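PDB 1AGQ: glial cell-derived neurotrophic factor from Rattus norvegicus, which acts as a secreted cystine-knot growth factor of the TGF-beta superfamily that supports the survival of neurons, probably by binding cell-surface receptors through its finger-like loops. Local coordinates for residues C42-I47 against H127-C132; L49-L54 against E62-R67. All coordinates share one frame; numbering follows the deposited sequence.

Interaction 1: C42-I47 against H127-C132; sequences CVLTAI and HSAKRC
Leu44 packs on Cys132 and Ala129 in an apolar contact, made by side chains rather than backbone pairing, where strand 43-50 passes the final strand close to the disulfide core. CD1 of Leu44 does most of the touching: it lies 3.4 Å from SG of Cys132 and 3.6 Å from CB of Ala129. CG stands anti to the backbone N of Leu44 (chi1 -172°), which carries both methyls across to the other segment, and CD2 comes to rest 3.5 Å from the carbonyl O of Lys130. With an alanine here, both methyls would be gone, and Ala129 would probably lose its apolar neighbour on strand 43-50 while a gap opened beside the sulfur of Cys132. The second touch is between cysteines: SG of Cys42 sits 3.9 Å from CB of Cys132, yet the two are not bonded to each other. Cys42 joins Cys103, and Cys132 joins Cys69 on strand 63-70. Past Ala129 the chain turns a corner at Lys130 and Arg131, a classic beta bulge opposite Ala107. Cys42-Cys103 threads the ring closed by Cys69-Cys132 and Cys73-Cys134, the signature of the cystine knot.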
# COMPACT_ATOMS: atom_id res chain seq x y z
N CYS B 42 0.73 -3.98 -4.82
CA CYS B 42 0.15 -3.19 -5.91
C CYS B 42 0.34 -1.74 -5.47
O CYS B 42 -0.42 -1.22 -4.64
CB CYS B 42 -1.34 -3.52 -6.06
SG CYS B 42 -2.23 -2.55 -7.34
N VAL B 43 1.36 -1.08 -6.02
CA VAL B 43 1.67 0.28 -5.60
C VAL B 43 1.71 1.33 -6.69
O VAL B 43 1.86 1.03 -7.87
CB VAL B 43 3.03 0.32 -4.85
CG1 VAL B 43 3.15 -0.88 -3.92
CG2 VAL B 43 4.16 0.31 -5.82
N LEU B 44 1.57 2.58 -6.26
CA LEU B 44 1.56 3.73 -7.13
C LEU B 44 3.00 4.21 -7.24
O LEU B 44 3.71 4.29 -6.24
CB LEU B 44 0.69 4.81 -6.50
CG LEU B 44 0.32 6.08 -7.26
CD1 LEU B 44 -0.56 5.75 -8.44
CD2 LEU B 44 -0.39 7.02 -6.33
N THR B 45 3.44 4.49 -8.46
CA THR B 45 4.81 4.95 -8.68
C THR B 45 4.72 6.25 -9.47
O THR B 45 3.96 6.33 -10.44
CB THR B 45 5.62 3.93 -9.50
OG1 THR B 45 5.74 2.72 -8.76
CG2 THR B 45 7.05 4.46 -9.75
N ALA B 46 5.48 7.26 -9.05
CA ALA B 46 5.47 8.55 -9.73
C ALA B 46 6.76 8.84 -10.51
O ALA B 46 7.87 8.45 -10.11
CB ALA B 46 5.23 9.65 -8.70
N ILE B 47 6.60 9.54 -11.63
CA ILE B 47 7.75 9.94 -12.43
C ILE B 47 7.46 11.33 -13.01
O ILE B 47 6.40 11.56 -13.59
CB ILE B 47 8.05 8.91 -13.56
CG1 ILE B 47 9.25 9.39 -14.39
CG2 ILE B 47 6.82 8.66 -14.40
CD1 ILE B 47 9.92 8.27 -15.15
N HIS B 127 -5.33 9.86 -17.72
CA HIS B 127 -3.96 9.74 -18.21
C HIS B 127 -2.93 9.40 -17.15
O HIS B 127 -1.80 9.02 -17.46
CB HIS B 127 -3.56 11.08 -18.86
CG HIS B 127 -3.49 12.22 -17.88
ND1 HIS B 127 -4.59 12.70 -17.20
CD2 HIS B 127 -2.43 12.96 -17.46
CE1 HIS B 127 -4.21 13.69 -16.41
NE2 HIS B 127 -2.91 13.86 -16.55
N SER B 128 -3.32 9.53 -15.89
CA SER B 128 -2.42 9.27 -14.79
C SER B 128 -3.19 8.66 -13.61
O SER B 128 -4.32 9.05 -13.32
CB SER B 128 -1.77 10.59 -14.35
OG SER B 128 -0.68 10.35 -13.48
N ALA B 129 -2.55 7.72 -12.93
CA ALA B 129 -3.19 7.08 -11.79
C ALA B 129 -3.20 7.96 -10.54
O ALA B 129 -2.25 8.69 -10.26
CB ALA B 129 -2.50 5.76 -11.48
N LYS B 130 -4.30 7.86 -9.79
CA LYS B 130 -4.44 8.57 -8.53
C LYS B 130 -4.42 7.52 -7.41
O LYS B 130 -3.85 7.74 -6.34
CB LYS B 130 -5.78 9.31 -8.52
CG LYS B 130 -6.07 10.07 -7.25
CD LYS B 130 -7.22 11.04 -7.52
CE LYS B 130 -7.70 11.71 -6.24
NZ LYS B 130 -9.01 12.38 -6.44
N ARG B 131 -5.05 6.37 -7.68
CA ARG B 131 -5.14 5.27 -6.71
C ARG B 131 -4.98 3.97 -7.48
O ARG B 131 -5.49 3.86 -8.59
CB ARG B 131 -6.52 5.24 -6.05
CG ARG B 131 -6.68 6.06 -4.80
CD ARG B 131 -7.94 5.62 -4.05
NE ARG B 131 -9.16 5.72 -4.87
CZ ARG B 131 -10.04 4.73 -5.03
NH1 ARG B 131 -9.85 3.57 -4.42
NH2 ARG B 131 -11.11 4.91 -5.79
N CYS B 132 -4.31 2.99 -6.88
CA CYS B 132 -4.06 1.69 -7.50
C CYS B 132 -4.86 0.59 -6.81
O CYS B 132 -5.13 0.68 -5.61
CB CYS B 132 -2.59 1.34 -7.39
SG CYS B 132 -1.56 2.51 -8.31

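Interaction 2: L49-L54 against E62-R67; sequences LNVTDL and EELIFR
Leu49 and Leu64 face each other as an antiparallel hydrogen-bonded pair. Leu49 N gives its hydrogen to Leu64 O at 2.8 Å, almost dead straight, and Leu64 N returns a bond of 2.9 Å to Leu49 O. That same oxygen also meets the CA hydrogen of Glu63. Two residues on, Val51 N donates to Glu62 O at 2.8 Å, tilted 31° from the carbonyl plane, and a water that also accepts from Thr52 N gives Glu62 O a second bond.

On one face of the sheet Leu64 takes the less usual rotamer, CG between backbone N and carbonyl carbon (chi1 80°), and this swings CD2 over the facing strand, 3.8 Å from CG2 of Val51. Leu49 and Phe66 run side by side on this face too, with CD1 of Leu49 3.7 Å from CB of Phe66. On the other face Asn50 and Glu63 point the same way, ND2 of Asn50 3.2 Å from OE2 of Glu63, their flat ends turned 40° from one another.

This is the outer part of an antiparallel beta-hairpin, one of the fingers of the TGF-beta-like fold, and residues 51-53 turn the chain out of its first strand as a short 3-10 segment. The turn is tied back on itself: Asn50 N donates to OD2 of Asp53, from above the carboxylate plane, while Asp53 N bonds to Asn50 O. Farther out, Phe114 and Tyr58 pack on Val51, and in the third subunit Leu87 covers Leu49 and Phe66 while Asn86 hydrogen-bonds to Leu54 O.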
# COMPACT_ATOMS: atom_id res chain seq x y z
N LEU B 49 7.68 13.96 -15.65
CA LEU B 49 7.94 13.93 -17.08
C LEU B 49 7.51 15.22 -17.76
O LEU B 49 6.78 16.03 -17.20
CB LEU B 49 7.18 12.78 -17.74
CG LEU B 49 7.38 11.31 -17.32
CD1 LEU B 49 6.28 10.47 -17.92
CD2 LEU B 49 8.73 10.81 -17.78
N ASN B 50 7.98 15.41 -18.98
CA ASN B 50 7.58 16.56 -19.77
C ASN B 50 6.44 15.97 -20.58
O ASN B 50 6.51 14.82 -20.99
CB ASN B 50 8.69 16.99 -20.73
CG ASN B 50 9.91 17.48 -20.00
OD1 ASN B 50 11.03 17.01 -20.29
ND2 ASN B 50 9.75 18.39 -19.07
N VAL B 51 5.39 16.74 -20.81
CA VAL B 51 4.31 16.20 -21.61
C VAL B 51 4.86 15.72 -22.96
O VAL B 51 4.29 14.83 -23.58
CB VAL B 51 3.22 17.26 -21.81
CG1 VAL B 51 2.23 16.82 -22.89
CG2 VAL B 51 2.51 17.47 -20.48
N THR B 52 5.97 16.30 -23.41
CA THR B 52 6.55 15.85 -24.66
C THR B 52 7.20 14.46 -24.50
O THR B 52 7.43 13.77 -25.48
CB THR B 52 7.59 16.89 -25.20
OG1 THR B 52 8.57 17.19 -24.20
CG2 THR B 52 6.88 18.18 -25.58
N ASP B 53 7.46 14.05 -23.26
CA ASP B 53 8.05 12.73 -22.98
C ASP B 53 7.01 11.61 -23.20
O ASP B 53 7.37 10.44 -23.35
CB ASP B 53 8.52 12.61 -21.52
CG ASP B 53 9.82 13.35 -21.24
OD1 ASP B 53 10.68 13.46 -22.13
OD2 ASP B 53 9.97 13.82 -20.08
N LEU B 54 5.73 11.97 -23.21
CA LEU B 54 4.66 10.98 -23.35
C LEU B 54 4.46 10.39 -24.74
O LEU B 54 3.69 9.44 -24.90
CB LEU B 54 3.34 11.58 -22.88
CG LEU B 54 3.37 12.33 -21.55
CD1 LEU B 54 1.98 12.90 -21.28
CD2 LEU B 54 3.81 11.41 -20.41
N GLU B 62 4.75 21.96 -21.08
CA GLU B 62 3.98 21.42 -19.97
C GLU B 62 4.70 20.20 -19.35
O GLU B 62 5.29 19.40 -20.06
CB GLU B 62 2.60 21.03 -20.47
CG GLU B 62 1.56 20.80 -19.37
CD GLU B 62 1.01 22.10 -18.81
OE1 GLU B 62 1.28 23.17 -19.40
OE2 GLU B 62 0.32 22.06 -17.76
N GLU B 63 4.69 20.12 -18.03
CA GLU B 63 5.31 19.00 -17.32
C GLU B 63 4.23 18.38 -16.46
O GLU B 63 3.19 18.99 -16.22
CB GLU B 63 6.42 19.48 -16.40
CG GLU B 63 7.55 20.19 -17.10
CD GLU B 63 8.73 20.46 -16.19
OE1 GLU B 63 8.52 20.57 -14.96
OE2 GLU B 63 9.86 20.57 -16.70
N LEU B 64 4.49 17.18 -15.95
CA LEU B 64 3.53 16.55 -15.09
C LEU B 64 4.17 15.43 -14.32
O LEU B 64 5.26 14.94 -14.67
CB LEU B 64 2.36 16.00 -15.92
CG LEU B 64 2.63 14.65 -16.60
CD1 LEU B 64 1.32 13.96 -16.99
CD2 LEU B 64 3.49 14.89 -17.83
N ILE B 65 3.52 15.07 -13.22
CA ILE B 65 3.97 13.94 -12.44
C ILE B 65 3.06 12.82 -12.99
O ILE B 65 1.85 12.85 -12.80
CB ILE B 65 3.66 14.12 -10.95
CG1 ILE B 65 4.32 15.39 -10.40
CG2 ILE B 65 4.16 12.91 -10.20
CD1 ILE B 65 5.83 15.36 -10.47
N PHE B 66 3.63 11.87 -13.72
CA PHE B 66 2.82 10.79 -14.25
C PHE B 66 2.90 9.68 -13.21
O PHE B 66 3.98 9.39 -12.70
CB PHE B 66 3.38 10.32 -15.58
CG PHE B 66 2.82 9.00 -16.04
CD1 PHE B 66 1.53 8.91 -16.54
CD2 PHE B 66 3.59 7.84 -15.95
CE1 PHE B 66 1.01 7.69 -16.94
CE2 PHE B 66 3.06 6.61 -16.35
CZ PHE B 66 1.77 6.54 -16.85
N ARG B 67 1.76 9.08 -12.87
CA ARG B 67 1.78 7.99 -11.89
C ARG B 67 1.17 6.74 -12.49
O ARG B 67 0.19 6.80 -13.22
CB ARG B 67 1.04 8.40 -10.62
CG ARG B 67 1.68 9.62 -10.00
CD ARG B 67 1.20 9.82 -8.58
NE ARG B 67 -0.19 10.25 -8.56
CZ ARG B 67 -0.78 10.76 -7.48
NH1 ARG B 67 -0.09 10.87 -6.35
NH2 ARG B 67 -2.04 11.18 -7.52
O HOH W 1 6.86 18.95 -22.38

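How the interactions relate
The two contacts share the hairpin of strands 43-50 and 63-70, interaction 1 bringing in strand 129-134 from outside it; their centres are about 14 Å apart. Along the chain the order is 42-47, 49-54, 62-67, 127-132, so interaction 2 closes within the span that interaction 1 encloses. Both use strand 43-50: its start lies by the knot in interaction 1, its end in the finger at interaction 2. Strand 63-70 ties them together, since Phe66 N probably bonds to Ile47 O (2.8 Å) and Arg67 N probably bonds to OG of Ser128. The finger is thus continuous with the disulfide core, consistent with a rigid arm that projects from the knot, and both contacts touch the third subunit.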